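Local coordinates for valine-pyruvate aminotransferase (Salmonella typhimurium, PDB 3G7Q), which catalyses the pyridoxal 5'-phosphate-dependent transfer of an amino group between valine and pyruvate, a reaction that contributes to alanine biosynthesis, at residues Pro309-Arg314 / Met390-Glu395; Ala320-Tyr325 / Ala401-Leu406; Gln165-Val170 / Lys335-Ile340; Trp343-Asp348 / His385-Met390. All blocks are in the same frame, centred on the assembly; numbering follows the deposited sequence.

Interaction 1 (Pro309-Arg314 / Met390-Glu395)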
# COMPACT_ATOMS: atom_id res chain seq x y z
N PRO A 309 -5.93 21.75 20.32
CA PRO A 309 -6.14 23.21 20.45
C PRO A 309 -5.83 24.03 19.20
O PRO A 309 -6.45 25.08 18.99
CB PRO A 309 -5.21 23.62 21.59
CG PRO A 309 -4.70 22.39 22.16
CD PRO A 309 -4.91 21.27 21.27
N PHE A 310 -4.84 23.60 18.43
CA PHE A 310 -4.51 24.27 17.19
C PHE A 310 -5.71 24.26 16.25
O PHE A 310 -6.08 25.31 15.72
CB PHE A 310 -3.32 23.59 16.49
CG PHE A 310 -3.02 24.18 15.12
CD1 PHE A 310 -3.68 23.72 13.99
CD2 PHE A 310 -2.07 25.17 15.00
CE1 PHE A 310 -3.38 24.29 12.73
CE2 PHE A 310 -1.78 25.71 13.77
CZ PHE A 310 -2.44 25.27 12.65
N TYR A 311 -6.29 23.09 16.00
CA TYR A 311 -7.42 23.00 15.09
C TYR A 311 -8.67 23.68 15.64
O TYR A 311 -9.44 24.23 14.90
CB TYR A 311 -7.72 21.54 14.75
CG TYR A 311 -6.70 20.91 13.81
CD1 TYR A 311 -6.75 21.14 12.45
CD2 TYR A 311 -5.70 20.06 14.28
CE1 TYR A 311 -5.86 20.56 11.61
CE2 TYR A 311 -4.77 19.47 13.41
CZ TYR A 311 -4.86 19.74 12.09
OH TYR A 311 -3.98 19.17 11.18
N TYR A 312 -8.89 23.59 16.94
CA TYR A 312 -10.07 24.22 17.54
C TYR A 312 -10.01 25.74 17.32
O TYR A 312 -11.00 26.38 16.90
CB TYR A 312 -10.15 23.87 19.01
CG TYR A 312 -11.36 24.47 19.69
CD1 TYR A 312 -12.64 24.05 19.34
CD2 TYR A 312 -11.22 25.43 20.64
CE1 TYR A 312 -13.77 24.60 19.97
CE2 TYR A 312 -12.33 25.98 21.26
CZ TYR A 312 -13.59 25.54 20.92
OH TYR A 312 -14.68 26.10 21.56
N GLN A 313 -8.85 26.32 17.52
CA GLN A 313 -8.73 27.75 17.28
C GLN A 313 -8.92 28.10 15.82
O GLN A 313 -9.55 29.13 15.48
CB GLN A 313 -7.36 28.24 17.68
CG GLN A 313 -7.30 29.75 17.72
CD GLN A 313 -5.93 30.27 17.50
OE1 GLN A 313 -5.25 30.70 18.45
NE2 GLN A 313 -5.48 30.21 16.24
N ARG A 314 -8.34 27.28 14.96
CA ARG A 314 -8.40 27.52 13.53
C ARG A 314 -9.83 27.37 12.98
O ARG A 314 -10.24 28.14 12.12
CB ARG A 314 -7.39 26.62 12.80
CG ARG A 314 -7.03 27.08 11.40
CD ARG A 314 -6.39 28.51 11.42
NE ARG A 314 -5.03 28.55 11.97
CZ ARG A 314 -3.92 28.32 11.27
NH1 ARG A 314 -3.96 28.00 9.98
NH2 ARG A 314 -2.74 28.40 11.85
N MSE A 390 -15.18 22.20 2.42
CA MSE A 390 -13.92 22.93 2.40
C MSE A 390 -13.03 22.45 3.54
O MSE A 390 -13.51 21.90 4.54
CB MSE A 390 -14.14 24.44 2.51
CG MSE A 390 -14.83 24.89 3.76
SE MSE A 390 -14.65 26.87 3.90
CE MSE A 390 -12.88 26.98 4.59
N ASN A 391 -11.73 22.69 3.38
CA ASN A 391 -10.70 22.37 4.38
C ASN A 391 -10.36 23.69 5.07
O ASN A 391 -10.06 24.66 4.37
CB ASN A 391 -9.49 21.75 3.68
CG ASN A 391 -8.41 21.32 4.64
OD1 ASN A 391 -8.09 22.03 5.59
ND2 ASN A 391 -7.80 20.14 4.37
N TYR A 392 -10.47 23.75 6.40
CA TYR A 392 -10.23 25.04 7.13
C TYR A 392 -8.78 25.26 7.59
O TYR A 392 -8.49 26.25 8.28
CB TYR A 392 -11.19 25.18 8.32
CG TYR A 392 -11.02 24.18 9.45
CD1 TYR A 392 -10.02 24.35 10.41
CD2 TYR A 392 -11.88 23.10 9.58
CE1 TYR A 392 -9.85 23.44 11.44
CE2 TYR A 392 -11.75 22.21 10.63
CZ TYR A 392 -10.72 22.38 11.54
OH TYR A 392 -10.56 21.47 12.57
N VAL A 393 -7.89 24.37 7.20
CA VAL A 393 -6.47 24.43 7.57
C VAL A 393 -5.59 25.47 6.86
O VAL A 393 -4.66 25.99 7.48
CB VAL A 393 -5.79 23.04 7.33
CG1 VAL A 393 -4.29 23.16 7.29
CG2 VAL A 393 -6.27 22.06 8.34
N PRO A 394 -5.83 25.76 5.56
CA PRO A 394 -4.95 26.74 4.90
C PRO A 394 -4.86 28.10 5.60
O PRO A 394 -5.70 28.45 6.42
CB PRO A 394 -5.58 26.88 3.51
CG PRO A 394 -6.24 25.59 3.30
CD PRO A 394 -6.83 25.25 4.64
N GLU A 395 -3.83 28.88 5.27
CA GLU A 395 -3.63 30.15 5.97
C GLU A 395 -4.84 31.06 5.81
O GLU A 395 -5.48 31.09 4.76
CB GLU A 395 -2.34 30.85 5.52
CG GLU A 395 -1.05 30.07 5.87
CD GLU A 395 -0.94 29.74 7.36
OE1 GLU A 395 -1.24 30.61 8.21
OE2 GLU A 395 -0.57 28.60 7.69
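In the C-terminal part of this class I aminotransferase fold, the long helix 299-325 meets the turn that leaves strand 387-391, with Tyr311 and Arg314 of the helix set against Tyr392 and Val393. The two tyrosine side chains cross at about a right angle: CE1 of Tyr392 comes to the edge of the Tyr311 ring, in its plane, 4.0 Å from Tyr311 CD1. Tyr392 CE1 also rests 3.6 Å from Tyr311 O, while Tyr392 OH sits 3.6 Å from Tyr311 CB. Tyr392 reaches this place because its CG lies between the backbone N and the carbonyl carbon (chi1 66°), which turns the ring toward the helix. Both phenol groups have their polar partners beyond the contact: Tyr392 OH is hydrogen-bonded to Ala339 O, and Tyr311 OH to Ala42 N. Farther along the Tyr311 ring edge, Val393 CG2 packs 3.6 Å from Tyr311 CE1, and one face of that ring carries Phe310 CD1 over its centre. Arg314 has two conformers; the one described passes its CG 3.5 Å from Tyr392 O and then folds at chi2 and chi3. The bends bring Arg314 NH1 to 3.3 Å from Val393 O, a placement left less certain by the second conformer. The guanidinium plane is inclined 68° to the Tyr392 ring, with Phe310 CZ over one of its faces. The turn itself is an Asx turn, in which Asn391 OD1 accepts from Val393 N at 2.8 Å, the donor lying in the carbonyl plane.

Interaction 2 (Ala320-Tyr325 / Ala401-Leu406); sequences AIIRRY and AGVKIL
Apolar contacts centre on Val403, whose CG1 meets mainly Tyr325 and whose CG2 meets the Ile322 side chain. Val403 CG1, set anti to the backbone N (chi1 166°), reaches the aromatic residue and lies 3.6 Å from Tyr325 CD2 and 3.8 Å from Tyr325 CB, oblique to the ring. Val403 CG2 stands 4.0 Å from Ile322 CG1, the two side chains crossing at about a right angle. Ile321 adds a looser touch from the preceding position, its CG2 being 4.3 Å from Val403 CB. These residues belong to two helices, 299-325 and 396-416, that pack side by side against the six-stranded sheet of the aminotransferase small domain. The local axes come within 9.4 Å and run in similar directions, with a crossing angle of -29°. Ile322 also reaches Leu342 and Leu344 of strand 341-345, so the inner side of this helix pair faces that sheet. A CH-pi contact extends the interface at its outer rim: Lys404 CA sits over one face of the Tyr325 ring, 4.2 Å from the centroid and 22° off the normal. The first carbons of the lysine follow the same ring, Lys404 CB and CG each 3.9 Å from Tyr325 CE1, before the fully extended chain carries NZ away from helix 299-325. Polar links at this rim pass through Glu400, which lies outside the two segments, one turn before Lys404. Glu400 OE2 is hydrogen-bonded to Tyr325 OH, and Glu400 OE1 forms a salt bridge with Arg324 NH2.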
# COMPACT_ATOMS: atom_id res chain seq x y z
N ALA A 320 -15.62 32.49 11.85
CA ALA A 320 -15.77 33.93 12.01
C ALA A 320 -15.55 34.66 10.67
O ALA A 320 -16.26 35.61 10.38
CB ALA A 320 -14.83 34.47 13.08
N ILE A 321 -14.58 34.19 9.88
CA ILE A 321 -14.31 34.76 8.54
C ILE A 321 -15.54 34.56 7.68
O ILE A 321 -16.05 35.50 7.09
CB ILE A 321 -13.05 34.15 7.88
CG1 ILE A 321 -11.77 34.54 8.62
CG2 ILE A 321 -12.93 34.60 6.40
CD1 ILE A 321 -10.51 33.75 8.15
N ILE A 322 -16.05 33.33 7.65
CA ILE A 322 -17.24 33.01 6.86
C ILE A 322 -18.40 33.93 7.23
O ILE A 322 -19.06 34.51 6.36
CB ILE A 322 -17.67 31.53 7.04
CG1 ILE A 322 -16.63 30.58 6.40
CG2 ILE A 322 -19.08 31.28 6.42
CD1 ILE A 322 -16.88 29.11 6.73
N ARG A 323 -18.64 34.08 8.53
CA ARG A 323 -19.76 34.89 8.99
C ARG A 323 -19.64 36.40 8.69
O ARG A 323 -20.65 37.11 8.67
CB ARG A 323 -20.02 34.60 10.46
CG ARG A 323 -20.59 33.20 10.68
CD ARG A 323 -22.04 33.17 10.29
NE ARG A 323 -22.67 31.83 10.36
CZ ARG A 323 -23.21 31.14 9.36
NH1 ARG A 323 -23.26 31.63 8.12
NH2 ARG A 323 -23.76 29.96 9.63
N ARG A 324 -18.43 36.88 8.42
CA ARG A 324 -18.28 38.28 7.98
C ARG A 324 -18.85 38.46 6.59
O ARG A 324 -19.23 39.56 6.23
CB ARG A 324 -16.84 38.73 8.00
CG ARG A 324 -16.37 38.99 9.43
CD ARG A 324 -15.09 39.75 9.51
NE ARG A 324 -13.93 38.92 9.30
CZ ARG A 324 -13.10 38.99 8.26
NH1 ARG A 324 -13.25 39.86 7.26
NH2 ARG A 324 -12.07 38.16 8.24
N TYR A 325 -18.92 37.37 5.83
CA TYR A 325 -19.38 37.42 4.42
C TYR A 325 -20.73 36.79 4.15
O TYR A 325 -21.40 37.19 3.18
CB TYR A 325 -18.34 36.74 3.52
CG TYR A 325 -17.05 37.51 3.40
CD1 TYR A 325 -16.91 38.51 2.44
CD2 TYR A 325 -15.96 37.27 4.27
CE1 TYR A 325 -15.75 39.23 2.34
CE2 TYR A 325 -14.81 38.01 4.18
CZ TYR A 325 -14.70 38.98 3.19
OH TYR A 325 -13.55 39.73 3.04
N ALA A 401 -9.70 35.13 1.12
CA ALA A 401 -9.81 35.39 -0.31
C ALA A 401 -10.80 34.42 -0.96
O ALA A 401 -11.59 34.83 -1.82
CB ALA A 401 -8.44 35.32 -0.99
N GLY A 402 -10.75 33.15 -0.56
CA GLY A 402 -11.69 32.13 -1.09
C GLY A 402 -13.13 32.41 -0.69
O GLY A 402 -14.07 32.30 -1.51
N VAL A 403 -13.33 32.75 0.57
CA VAL A 403 -14.66 33.05 1.13
C VAL A 403 -15.26 34.28 0.48
O VAL A 403 -16.45 34.31 0.16
CB VAL A 403 -14.61 33.16 2.69
CG1 VAL A 403 -15.88 33.80 3.26
CG2 VAL A 403 -14.36 31.76 3.31
N LYS A 404 -14.44 35.31 0.26
CA LYS A 404 -14.92 36.51 -0.40
C LYS A 404 -15.48 36.17 -1.79
O LYS A 404 -16.57 36.64 -2.17
CB LYS A 404 -13.79 37.53 -0.51
CG LYS A 404 -14.19 38.84 -1.21
CD LYS A 404 -13.05 39.84 -1.20
CE LYS A 404 -13.44 41.13 -1.91
NZ LYS A 404 -12.33 42.11 -1.80
N ILE A 405 -14.74 35.36 -2.54
CA ILE A 405 -15.16 34.94 -3.89
C ILE A 405 -16.42 34.07 -3.78
O ILE A 405 -17.40 34.27 -4.52
CB ILE A 405 -14.01 34.22 -4.62
CG1 ILE A 405 -12.93 35.24 -5.02
CG2 ILE A 405 -14.51 33.44 -5.84
CD1 ILE A 405 -11.65 34.61 -5.53
N LEU A 406 -16.41 33.14 -2.84
CA LEU A 406 -17.60 32.31 -2.59
C LEU A 406 -18.83 33.17 -2.35
O LEU A 406 -19.87 32.95 -2.96
CB LEU A 406 -17.37 31.37 -1.39
CG LEU A 406 -18.58 30.52 -0.91
CD1 LEU A 406 -19.07 29.55 -1.97
CD2 LEU A 406 -18.27 29.76 0.43

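Interaction 3 (Gln165-Val170 / Lys335-Ile340)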
# COMPACT_ATOMS: atom_id res chain seq x y z
N GLN A 165 -26.07 26.94 12.24
CA GLN A 165 -25.41 25.64 12.15
C GLN A 165 -26.46 24.53 12.07
O GLN A 165 -27.66 24.79 12.15
CB GLN A 165 -24.41 25.44 13.31
CG GLN A 165 -23.24 26.41 13.19
CD GLN A 165 -22.19 26.28 14.25
OE1 GLN A 165 -22.20 25.38 15.10
NE2 GLN A 165 -21.25 27.22 14.21
N PHE A 166 -25.99 23.30 11.89
CA PHE A 166 -26.91 22.17 11.84
C PHE A 166 -26.15 20.90 12.12
O PHE A 166 -24.91 20.89 12.10
CB PHE A 166 -27.66 22.10 10.51
CG PHE A 166 -26.81 21.76 9.32
CD1 PHE A 166 -26.01 22.71 8.73
CD2 PHE A 166 -26.86 20.49 8.75
CE1 PHE A 166 -25.28 22.43 7.62
CE2 PHE A 166 -26.09 20.21 7.61
CZ PHE A 166 -25.30 21.17 7.07
N LYS A 167 -26.89 19.82 12.36
CA LYS A 167 -26.29 18.54 12.66
C LYS A 167 -27.13 17.40 12.05
O LYS A 167 -28.36 17.39 12.18
CB LYS A 167 -26.20 18.35 14.18
CG LYS A 167 -25.59 17.03 14.60
CD LYS A 167 -25.34 16.95 16.11
CE LYS A 167 -24.95 15.52 16.56
NZ LYS A 167 -23.63 15.04 16.05
N TYR A 168 -26.46 16.50 11.36
CA TYR A 168 -27.12 15.33 10.81
C TYR A 168 -27.30 14.30 11.91
O TYR A 168 -26.45 14.15 12.80
CB TYR A 168 -26.31 14.71 9.70
CG TYR A 168 -26.17 15.54 8.44
CD1 TYR A 168 -27.29 15.94 7.72
CD2 TYR A 168 -24.94 15.84 7.93
CE1 TYR A 168 -27.18 16.67 6.52
CE2 TYR A 168 -24.79 16.56 6.75
CZ TYR A 168 -25.93 16.98 6.05
OH TYR A 168 -25.79 17.70 4.89
N HIS A 169 -28.41 13.57 11.82
CA HIS A 169 -28.74 12.48 12.74
C HIS A 169 -29.19 11.23 11.99
O HIS A 169 -29.78 11.33 10.93
CB HIS A 169 -29.87 12.91 13.67
CG HIS A 169 -29.44 13.91 14.69
ND1 HIS A 169 -28.75 13.56 15.83
CD2 HIS A 169 -29.57 15.26 14.73
CE1 HIS A 169 -28.50 14.64 16.54
NE2 HIS A 169 -28.99 15.69 15.90
N VAL A 170 -28.95 10.08 12.60
CA VAL A 170 -29.42 8.80 12.05
C VAL A 170 -30.93 8.78 12.12
O VAL A 170 -31.52 9.03 13.18
CB VAL A 170 -28.87 7.60 12.84
CG1 VAL A 170 -29.45 6.27 12.27
CG2 VAL A 170 -27.32 7.56 12.87
N LYS A 335 -22.29 21.78 12.36
CA LYS A 335 -21.55 21.96 13.63
C LYS A 335 -20.19 21.27 13.53
O LYS A 335 -20.11 20.11 13.22
CB LYS A 335 -22.36 21.42 14.80
CG LYS A 335 -21.65 21.71 16.11
CD LYS A 335 -22.44 21.16 17.26
CE LYS A 335 -21.81 21.66 18.56
NZ LYS A 335 -22.62 21.18 19.71
N PRO A 336 -19.10 22.01 13.73
CA PRO A 336 -17.78 21.42 13.56
C PRO A 336 -17.36 20.67 14.82
O PRO A 336 -16.76 21.24 15.72
CB PRO A 336 -16.89 22.65 13.28
CG PRO A 336 -17.49 23.67 13.96
CD PRO A 336 -19.00 23.45 14.00
N GLU A 337 -17.70 19.39 14.89
CA GLU A 337 -17.43 18.60 16.11
C GLU A 337 -16.07 17.89 16.09
O GLU A 337 -15.62 17.39 17.14
CB GLU A 337 -18.59 17.63 16.37
CG GLU A 337 -19.91 18.33 16.63
CD GLU A 337 -21.01 17.39 16.98
OE1 GLU A 337 -21.37 16.54 16.15
OE2 GLU A 337 -21.54 17.50 18.10
N GLY A 338 -15.39 17.90 14.96
CA GLY A 338 -14.08 17.32 14.83
C GLY A 338 -13.66 17.34 13.38
O GLY A 338 -14.37 17.87 12.51
N ALA A 339 -12.50 16.74 13.12
CA ALA A 339 -11.88 16.70 11.83
C ALA A 339 -11.47 18.11 11.33
O ALA A 339 -11.45 19.08 12.12
CB ALA A 339 -12.73 15.90 10.76
N ILE A 340 -11.11 18.18 10.07
CA ILE A 340 -10.42 19.35 9.51
C ILE A 340 -11.18 20.08 8.40
O ILE A 340 -10.60 20.87 7.63
CB ILE A 340 -9.00 18.92 8.99
CG1 ILE A 340 -9.08 17.91 7.83
CG2 ILE A 340 -8.13 18.39 10.18
CD1 ILE A 340 -7.70 17.58 7.14
O HOH W 1 -22.27 15.09 18.95
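The charged pair is Lys167 and Glu337, whose side chains cross at about a right angle. Lys167 NZ forms a salt bridge with Glu337 OE1 at 2.7 Å, entering on the syn lone pair, the side of the other carboxylate oxygen. The lysine chain runs out extended, with CG anti to the backbone N (chi1 180°), and bends only at its last torsion to bring NZ there. A water closes a ring: it accepts from Lys167 NZ at 3.2 Å and lies 2.7 Å from Glu337 OE2, to which it can donate. With Asn195 OD1 and Val196 O also around Lys167 NZ, there are more acceptors than its three protons can fully serve at once, so some must share. Glu337 OE1 accepts from Val196 N as well. The salt bridge and these neighbours hold the ammonium and Glu337 OE1 in place.

A single backbone bond joins the segments, from Lys335 N to Phe166 O, 2.8 Å long and nearly straight at 170°. It lies just past the end of strand 332-334, the parallel neighbour of strand 165-169 in the six-stranded mixed sheet of this aminotransferase fold. There the chain turns through an inverse gamma turn centred on Pro336.

Van der Waals contacts gather round Gln165, whose extended side chain lays OE1 alongside the turn. Gln165 OE1 is 3.8 Å from both CA and CG of Lys335, and 3.9 Å from Pro336 CD.

Interaction 4 (Trp343-Asp348 / His385-Met390)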
# COMPACT_ATOMS: atom_id res chain seq x y z
N TRP A 343 -18.41 21.84 6.41
CA TRP A 343 -19.44 21.42 5.45
C TRP A 343 -20.45 22.53 5.40
O TRP A 343 -21.14 22.85 6.41
CB TRP A 343 -20.05 20.12 5.93
CG TRP A 343 -21.15 19.51 5.12
CD1 TRP A 343 -22.47 19.47 5.43
CD2 TRP A 343 -20.99 18.73 3.92
NE1 TRP A 343 -23.14 18.76 4.49
CE2 TRP A 343 -22.27 18.28 3.56
CE3 TRP A 343 -19.90 18.39 3.12
CZ2 TRP A 343 -22.50 17.50 2.42
CZ3 TRP A 343 -20.11 17.60 2.00
CH2 TRP A 343 -21.40 17.17 1.67
N LEU A 344 -20.55 23.11 4.20
CA LEU A 344 -21.39 24.28 3.96
C LEU A 344 -22.64 23.89 3.21
O LEU A 344 -22.56 23.28 2.14
CB LEU A 344 -20.62 25.32 3.14
CG LEU A 344 -19.21 25.67 3.67
CD1 LEU A 344 -18.52 26.71 2.76
CD2 LEU A 344 -19.24 26.10 5.14
N TRP A 345 -23.80 24.26 3.77
CA TRP A 345 -25.10 24.02 3.17
C TRP A 345 -25.69 25.38 2.78
O TRP A 345 -26.09 26.14 3.65
CB TRP A 345 -26.00 23.26 4.12
CG TRP A 345 -27.43 23.09 3.68
CD1 TRP A 345 -27.91 23.08 2.39
CD2 TRP A 345 -28.55 22.81 4.53
NE1 TRP A 345 -29.28 22.88 2.41
CE2 TRP A 345 -29.69 22.71 3.71
CE3 TRP A 345 -28.70 22.65 5.91
CZ2 TRP A 345 -30.96 22.46 4.22
CZ3 TRP A 345 -30.00 22.42 6.42
CH2 TRP A 345 -31.10 22.35 5.57
N PHE A 346 -25.73 25.65 1.48
CA PHE A 346 -26.25 26.90 0.91
C PHE A 346 -27.73 26.65 0.77
O PHE A 346 -28.24 26.29 -0.29
CB PHE A 346 -25.53 27.22 -0.40
CG PHE A 346 -24.03 27.24 -0.26
CD1 PHE A 346 -23.41 28.16 0.58
CD2 PHE A 346 -23.23 26.32 -0.94
CE1 PHE A 346 -22.04 28.17 0.71
CE2 PHE A 346 -21.86 26.35 -0.81
CZ PHE A 346 -21.26 27.26 0.02
N LYS A 347 -28.45 26.82 1.88
CA LYS A 347 -29.84 26.34 1.93
C LYS A 347 -30.72 26.98 0.85
O LYS A 347 -30.72 28.18 0.69
CB LYS A 347 -30.47 26.51 3.33
CG LYS A 347 -31.90 25.94 3.44
CD LYS A 347 -32.40 25.79 4.90
CE LYS A 347 -33.80 25.14 4.94
NZ LYS A 347 -34.81 26.01 4.30
N ASP A 348 -31.38 26.12 0.09
CA ASP A 348 -32.26 26.52 -1.01
C ASP A 348 -31.53 27.29 -2.14
O ASP A 348 -32.17 28.02 -2.91
CB ASP A 348 -33.48 27.32 -0.50
CG ASP A 348 -34.27 26.56 0.54
OD1 ASP A 348 -34.44 25.32 0.41
OD2 ASP A 348 -34.71 27.19 1.49
N HIS A 385 -27.28 18.57 -3.58
CA HIS A 385 -26.79 19.54 -4.56
C HIS A 385 -26.71 20.96 -4.00
O HIS A 385 -26.55 21.92 -4.76
CB HIS A 385 -27.70 19.49 -5.79
CG HIS A 385 -27.61 18.19 -6.50
ND1 HIS A 385 -26.53 17.87 -7.29
CD2 HIS A 385 -28.41 17.10 -6.49
CE1 HIS A 385 -26.68 16.65 -7.77
NE2 HIS A 385 -27.82 16.16 -7.29
N GLN A 386 -26.81 21.11 -2.69
CA GLN A 386 -26.76 22.42 -2.06
C GLN A 386 -25.60 22.53 -1.07
O GLN A 386 -25.49 23.54 -0.40
CB GLN A 386 -28.07 22.69 -1.33
CG GLN A 386 -29.26 22.70 -2.25
CD GLN A 386 -30.61 22.84 -1.55
OE1 GLN A 386 -30.72 23.05 -0.33
NE2 GLN A 386 -31.66 22.70 -2.34
N CYS A 387 -24.73 21.52 -1.02
CA CYS A 387 -23.63 21.50 -0.06
C CYS A 387 -22.27 21.44 -0.73
O CYS A 387 -22.15 21.00 -1.88
CB CYS A 387 -23.74 20.29 0.87
SG CYS A 387 -25.24 20.16 1.87
N MSE A 388 -21.25 21.89 -0.01
CA MSE A 388 -19.87 21.78 -0.43
C MSE A 388 -18.99 21.54 0.77
O MSE A 388 -19.30 21.96 1.88
CB MSE A 388 -19.38 23.06 -1.11
CG MSE A 388 -20.15 23.41 -2.38
SE MSE A 388 -19.16 24.66 -3.52
CE MSE A 388 -18.20 23.17 -4.08
N ARG A 389 -17.87 20.86 0.54
CA ARG A 389 -16.88 20.67 1.60
C ARG A 389 -15.67 21.58 1.36
O ARG A 389 -15.17 21.67 0.23
CB ARG A 389 -16.37 19.24 1.61
CG ARG A 389 -15.51 18.90 2.83
CD ARG A 389 -14.75 17.56 2.63
NE ARG A 389 -13.57 17.69 1.76
CZ ARG A 389 -12.81 16.66 1.36
NH1 ARG A 389 -13.10 15.42 1.74
NH2 ARG A 389 -11.77 16.87 0.57
N MSE A 390 -15.18 22.20 2.42
CA MSE A 390 -13.92 22.93 2.40
C MSE A 390 -13.03 22.45 3.54
O MSE A 390 -13.51 21.90 4.54
CB MSE A 390 -14.14 24.44 2.51
CG MSE A 390 -14.83 24.89 3.76
SE MSE A 390 -14.65 26.87 3.90
CE MSE A 390 -12.88 26.98 4.59
O HOH W 2 -34.37 23.69 -1.74
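Gln386 OE1 accepts from both Trp345 NE1 and Asp348 N, in two different ways. The indole N-H of Trp345 NE1 arrives 3.1 Å from Gln386 OE1 on a lone pair in the carbonyl plane, its bond also lying in the indole plane, since ring and amide are nearly coplanar (18° apart). Asp348 N approaches Gln386 OE1 at 3.2 Å from above that plane, clear of the lone pair. A water completes the grip on the amide, accepting from Gln386 NE2 and donating to Asp348 OD1, while Asp348 OD2 forms a salt bridge with Lys347 NZ. Gln386 is thereby held against the chain leaving strand 341-345, where Phe346 N bonds Gln386 O at 2.8 Å.

Strands 341-345 and 387-391 are antiparallel neighbours in the small domain's six-stranded sheet. Leu344 and Met388 form a hydrogen-bonded pair, flanked by the non-hydrogen-bonded pairs Trp343 with Arg389 and Trp345 with Cys387. On the face of the sheet carrying the tryptophans, Cys387 CB packs against the Trp343 ring, 3.4 Å from Trp343 CZ2. Cys387 SG makes oblique sulfur-aromatic contacts with both indoles, 4.3 Å from the Trp343 five-membered ring centroid. Arg389 CB meets the Trp343 ring edge; its guanidinium leads off to Asn191 OD1 and Gly37 O, a setting consistent with that of the carboxylate-binding arginine in related aminotransferases. On the side of Leu344 and Met388, two selenomethionines take part: Met388 CG lies at the Phe346 ring edge, 3.7 Å from Phe346 CE2, and Met390 SE 4.0 Å from Leu344 CD1.

Interactions 1, 3 and 4 all reach the six-stranded sheet, while interaction 2 packs helices against it. Interactions 1 and 2 share helix 299-325, and interactions 1 and 4 share Met390 on strand 387-391. Leu406 joins interaction 2 to interaction 4, its CD1 3.7 Å from Phe346 CZ. On the tryptophan face, interaction 3 meets interaction 4 where Phe166 CE1 lies 3.7 Å from Trp345 CB and Tyr168 OH probably bonds Trp343 NE1 at 2.9 Å. Interactions 1 and 3 join through Tyr392 N and Ile340 O, 3.1 Å apart. Arg389, in interaction 4, probably faces the substrate pocket, as the corresponding arginine does in related aminotransferases.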